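Long-range contacts in glycoside hydrolase YxiA (Bacillus licheniformis, PDB 3LV4), which probably hydrolyses internal alpha-1,5-linked L-arabinose bonds in arabinan, as a calcium-binding member of glycoside hydrolase family 43: residues D352-Y357 with E375-Q380; N398-K403 with M426-L431. One frame throughout, in Å; residues are numbered along the deposited sequence.

Both contacts belong to the C-terminal lipocalin-like domain, whose eight antiparallel strands, from 355-363 to 437-442, pair in chain order and close on themselves as a barrel. Contact 1 comes first along the chain and joins two neighbouring strands of the wall, 355-363 and 371-378. Contact 2 follows and joins strands 399-404 and 423-432, which are separated by strand 407-418 and meet through the barrel interior. Their centres lie about 11 Å apart. Y357 CD1 packs against F428 CE2 at 3.7 Å, the ring planes inclined, so the wall beside the calcium site and the buried core are continuous.

Contact 1. Residues D352-Y357 with E375-Q380; sequences DVIGDY and EIRLNQ. With CA (calcium ion), chain D.
G355 and Y357 pair with L378 and I376 as the hydrogen-bonded positions of an antiparallel hairpin. At the first pair G355 N donates to L378 O (3.0 Å) and L378 N returns to G355 O; at the second, Y357 N reaches I376 O (2.8 Å) and I376 N reaches Y357 O. Glycine suits its place because its phi is 137°: a side chain there would be jammed against the carbonyl oxygen of I354.

D356 and R377, the non-hydrogen-bonded pair between them, form a salt bridge on the other face of the sheet. R377 is extended, with CG anti to the backbone N (chi1 178°), which carries its guanidinium back over G355 CA. NH1 meets D356 OD1 at 3.2 Å; the oxygen lies in the guanidinium plane, but the nitrogen stands above the carboxylate plane.

On the inner face, Y357 CE2 lies 3.7 Å from L378 CD1, while the phenol oxygen donates to V353 O (2.6 Å), so the buried hydroxyl is satisfied by the end of the helix. Beyond the strands, I354 CD1 rests on Q380 CB at 3.9 Å.

E375 OE2 binds the calcium ion at 2.5 Å. E358, N281 and three waters share the metal; since N281 belongs to the family-43 part of the chain, the ion ties that part to the lipocalin-like barrel.

Strand 383-386 continues the wall through R377 and T385, L443 bonds to the D356 backbone, and helix 350-353 sets V353 against W392 and D352 against M426.

Contact 2. Residues N398-K403 with M426-L431; sequences NKIELK and MTFSAL
I400 and L402 are held by backbone hydrogen bonds to G411 and Y409 of the adjoining strand 407-418, and from that anchored position their side chains reach F428 and A430. This is core packing inside a lipocalin-like beta barrel: the two strands belong to different parts of the curved wall, their axes 7.8 Å apart at closest and crossing at -61°, and what joins them is purely apolar.

The F428 ring is the centre of the contact. Its CG lies between the backbone N and the carbonyl carbon (chi1 64°), which turns one face of the ring to I400. I400 CD1 sits over that face, 4.1 Å from the ring centroid, a CH-pi contact that suits a long, branched aliphatic chain against an aromatic surface. All four touching residues are buried, as their apolar character requires.

L402 divides its two branches between both partners, and its CD2 approaches F428 CE1 at 3.7 Å. With an alanine here in place of F428 the ring is gone, and I400 CD1 and L402 CD2 would probably be left facing a gap in the barrel interior, with Y357 losing its aromatic neighbour.

A430, two residues further along the same strand, also points inward, and V438 of the next strand packs on it. Its lone methyl fits beside the larger side chains opposite, with I400 CG2 at 4.3 Å from A430 CB and the other branch of L402, CD1, touching A430 CB at 3.7 Å.

Contact 1. Residues D352-Y357 with E375-Q380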
# COMPACT_ATOMS: atom_id res chain seq x y z
N ASP A 352 -13.81 29.16 -0.07
CA ASP A 352 -12.61 28.46 0.40
C ASP A 352 -11.93 27.73 -0.75
O ASP A 352 -10.71 27.64 -0.82
CB ASP A 352 -12.97 27.43 1.48
CG ASP A 352 -13.42 28.06 2.78
OD1 ASP A 352 -12.96 29.18 3.11
OD2 ASP A 352 -14.24 27.42 3.50
N VAL A 353 -12.74 27.18 -1.65
CA VAL A 353 -12.22 26.25 -2.65
C VAL A 353 -12.04 26.85 -4.04
O VAL A 353 -11.30 26.31 -4.85
CB VAL A 353 -13.08 24.96 -2.73
CG1 VAL A 353 -13.09 24.26 -1.37
CG2 VAL A 353 -14.50 25.29 -3.18
N ILE A 354 -12.72 27.97 -4.31
CA ILE A 354 -12.49 28.72 -5.55
C ILE A 354 -11.02 29.13 -5.66
O ILE A 354 -10.39 29.45 -4.64
CB ILE A 354 -13.38 29.98 -5.60
CG1 ILE A 354 -14.82 29.61 -5.98
CG2 ILE A 354 -12.82 31.01 -6.58
CD1 ILE A 354 -15.84 30.63 -5.53
N GLY A 355 -10.46 29.11 -6.86
CA GLY A 355 -9.09 29.57 -7.04
C GLY A 355 -8.20 28.72 -7.94
O GLY A 355 -8.64 27.73 -8.53
N ASP A 356 -6.93 29.12 -8.03
CA ASP A 356 -5.96 28.42 -8.87
C ASP A 356 -5.38 27.22 -8.13
O ASP A 356 -5.14 27.28 -6.93
CB ASP A 356 -4.82 29.36 -9.27
CG ASP A 356 -5.31 30.56 -10.07
OD1 ASP A 356 -6.25 30.42 -10.86
OD2 ASP A 356 -4.73 31.66 -9.90
N TYR A 357 -5.15 26.13 -8.86
CA TYR A 357 -4.58 24.91 -8.28
C TYR A 357 -3.50 24.34 -9.19
O TYR A 357 -3.56 24.49 -10.41
CB TYR A 357 -5.65 23.82 -8.12
CG TYR A 357 -6.67 24.04 -7.02
CD1 TYR A 357 -6.59 23.34 -5.83
CD2 TYR A 357 -7.72 24.95 -7.18
CE1 TYR A 357 -7.52 23.53 -4.81
CE2 TYR A 357 -8.65 25.15 -6.18
CZ TYR A 357 -8.55 24.44 -5.00
OH TYR A 357 -9.48 24.63 -4.00
N GLU A 375 -1.22 24.05 -13.95
CA GLU A 375 -2.15 25.00 -13.33
C GLU A 375 -3.54 25.01 -13.95
O GLU A 375 -3.69 25.07 -15.17
CB GLU A 375 -1.58 26.42 -13.34
CG GLU A 375 -0.26 26.53 -12.62
CD GLU A 375 0.20 27.96 -12.46
OE1 GLU A 375 -0.55 28.89 -12.81
OE2 GLU A 375 1.34 28.15 -11.98
N ILE A 376 -4.54 24.97 -13.07
CA ILE A 376 -5.93 25.10 -13.46
C ILE A 376 -6.58 26.11 -12.54
O ILE A 376 -5.99 26.51 -11.53
CB ILE A 376 -6.68 23.76 -13.34
CG1 ILE A 376 -6.72 23.29 -11.89
CG2 ILE A 376 -6.04 22.71 -14.24
CD1 ILE A 376 -7.70 22.14 -11.65
N ARG A 377 -7.79 26.54 -12.88
CA ARG A 377 -8.58 27.37 -11.97
C ARG A 377 -9.97 26.78 -11.78
O ARG A 377 -10.65 26.45 -12.76
CB ARG A 377 -8.69 28.81 -12.46
CG ARG A 377 -9.54 29.68 -11.55
CD ARG A 377 -9.46 31.16 -11.90
NE ARG A 377 -10.22 31.97 -10.95
CZ ARG A 377 -9.74 32.42 -9.79
NH1 ARG A 377 -8.49 32.15 -9.44
NH2 ARG A 377 -10.51 33.14 -8.99
N LEU A 378 -10.38 26.63 -10.53
CA LEU A 378 -11.77 26.35 -10.22
C LEU A 378 -12.45 27.71 -10.13
O LEU A 378 -12.30 28.41 -9.12
CB LEU A 378 -11.90 25.61 -8.89
CG LEU A 378 -11.19 24.25 -8.79
CD1 LEU A 378 -11.63 23.50 -7.53
CD2 LEU A 378 -11.44 23.42 -10.03
N ASN A 379 -13.16 28.08 -11.19
CA ASN A 379 -13.82 29.39 -11.24
C ASN A 379 -15.11 29.43 -10.45
O ASN A 379 -15.76 28.41 -10.23
CB ASN A 379 -14.10 29.79 -12.69
CG ASN A 379 -12.84 29.94 -13.51
OD1 ASN A 379 -12.26 31.02 -13.57
ND2 ASN A 379 -12.39 28.85 -14.13
N GLN A 380 -15.49 30.63 -10.03
CA GLN A 380 -16.71 30.83 -9.28
C GLN A 380 -17.94 30.32 -10.04
O GLN A 380 -18.92 29.90 -9.44
CB GLN A 380 -16.88 32.31 -8.95
CG GLN A 380 -18.10 32.62 -8.11
CD GLN A 380 -18.09 34.04 -7.62
OE1 GLN A 380 -17.06 34.55 -7.17
NE2 GLN A 380 -19.25 34.70 -7.69
CA CA D . 3.05 26.51 -11.31
O HOH W 1 4.43 27.00 -13.71
O HOH W 2 2.79 24.42 -12.66
O HOH W 3 3.27 28.22 -9.25

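Contact 2. Residues N398-K403 with M426-L431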
# COMPACT_ATOMS: atom_id res chain seq x y z
N ASN A 398 -17.71 18.73 2.26
CA ASN A 398 -16.38 18.88 1.70
C ASN A 398 -16.13 17.95 0.52
O ASN A 398 -14.99 17.60 0.21
CB ASN A 398 -15.34 18.63 2.79
CG ASN A 398 -15.65 17.39 3.61
OD1 ASN A 398 -16.03 16.36 3.06
ND2 ASN A 398 -15.49 17.49 4.93
N LYS A 399 -17.20 17.54 -0.15
CA LYS A 399 -17.05 16.72 -1.35
C LYS A 399 -16.83 17.59 -2.59
O LYS A 399 -17.33 18.72 -2.67
CB LYS A 399 -18.27 15.82 -1.56
CG LYS A 399 -18.54 14.86 -0.42
CD LYS A 399 -17.33 14.01 -0.08
CE LYS A 399 -17.73 12.79 0.76
NZ LYS A 399 -18.19 13.14 2.14
N ILE A 400 -16.08 17.05 -3.54
CA ILE A 400 -15.93 17.68 -4.84
C ILE A 400 -16.41 16.74 -5.92
O ILE A 400 -16.28 15.51 -5.80
CB ILE A 400 -14.47 18.11 -5.14
CG1 ILE A 400 -14.42 18.95 -6.43
CG2 ILE A 400 -13.54 16.90 -5.27
CD1 ILE A 400 -13.05 19.52 -6.73
N GLU A 401 -17.00 17.31 -6.96
CA GLU A 401 -17.26 16.58 -8.19
C GLU A 401 -16.60 17.37 -9.32
O GLU A 401 -16.75 18.59 -9.38
CB GLU A 401 -18.76 16.45 -8.42
CG GLU A 401 -19.13 15.56 -9.58
CD GLU A 401 -20.64 15.47 -9.78
OE1 GLU A 401 -21.40 15.87 -8.87
OE2 GLU A 401 -21.06 14.97 -10.83
N LEU A 402 -15.85 16.70 -10.18
CA LEU A 402 -15.23 17.36 -11.33
C LEU A 402 -15.54 16.60 -12.59
O LEU A 402 -15.65 15.37 -12.58
CB LEU A 402 -13.71 17.43 -11.20
CG LEU A 402 -13.03 17.85 -9.91
CD1 LEU A 402 -12.74 16.61 -9.08
CD2 LEU A 402 -11.74 18.59 -10.25
N LYS A 403 -15.65 17.33 -13.69
CA LYS A 403 -15.76 16.70 -15.00
C LYS A 403 -14.63 17.19 -15.88
O LYS A 403 -14.59 18.36 -16.26
CB LYS A 403 -17.12 16.98 -15.63
CG LYS A 403 -18.27 16.29 -14.92
CD LYS A 403 -19.53 16.34 -15.78
CE LYS A 403 -20.64 15.48 -15.20
NZ LYS A 403 -21.16 16.06 -13.94
N MSE A 426 -5.26 24.57 0.32
CA MSE A 426 -6.47 23.78 0.11
C MSE A 426 -6.16 22.69 -0.89
O MSE A 426 -5.50 22.94 -1.89
CB MSE A 426 -7.61 24.66 -0.42
CG MSE A 426 -8.89 23.88 -0.75
SE MSE A 426 -9.63 22.97 0.83
CE MSE A 426 -10.19 24.57 1.83
N THR A 427 -6.62 21.47 -0.64
CA THR A 427 -6.40 20.40 -1.61
C THR A 427 -7.72 19.74 -1.98
O THR A 427 -8.72 19.89 -1.29
CB THR A 427 -5.43 19.33 -1.07
OG1 THR A 427 -6.10 18.49 -0.11
CG2 THR A 427 -4.21 19.98 -0.41
N PHE A 428 -7.71 19.00 -3.09
CA PHE A 428 -8.76 18.05 -3.36
C PHE A 428 -8.14 16.80 -3.94
O PHE A 428 -7.04 16.84 -4.49
CB PHE A 428 -9.86 18.63 -4.29
CG PHE A 428 -9.38 18.97 -5.67
CD1 PHE A 428 -9.27 17.99 -6.64
CD2 PHE A 428 -9.09 20.29 -6.01
CE1 PHE A 428 -8.85 18.31 -7.93
CE2 PHE A 428 -8.68 20.62 -7.30
CZ PHE A 428 -8.55 19.63 -8.26
N SER A 429 -8.83 15.68 -3.80
CA SER A 429 -8.35 14.41 -4.31
C SER A 429 -9.57 13.63 -4.74
O SER A 429 -10.51 13.48 -3.97
CB SER A 429 -7.59 13.64 -3.23
OG SER A 429 -7.11 12.39 -3.72
N ALA A 430 -9.58 13.17 -5.99
CA ALA A 430 -10.80 12.55 -6.52
C ALA A 430 -10.50 11.38 -7.46
O ALA A 430 -9.37 11.23 -7.93
CB ALA A 430 -11.66 13.61 -7.22
N LEU A 431 -11.53 10.58 -7.72
CA LEU A 431 -11.39 9.37 -8.53
C LEU A 431 -12.54 9.25 -9.51
O LEU A 431 -13.67 9.62 -9.19
CB LEU A 431 -11.41 8.13 -7.64
CG LEU A 431 -10.21 7.82 -6.73
CD1 LEU A 431 -10.56 6.73 -5.71
CD2 LEU A 431 -9.00 7.39 -7.56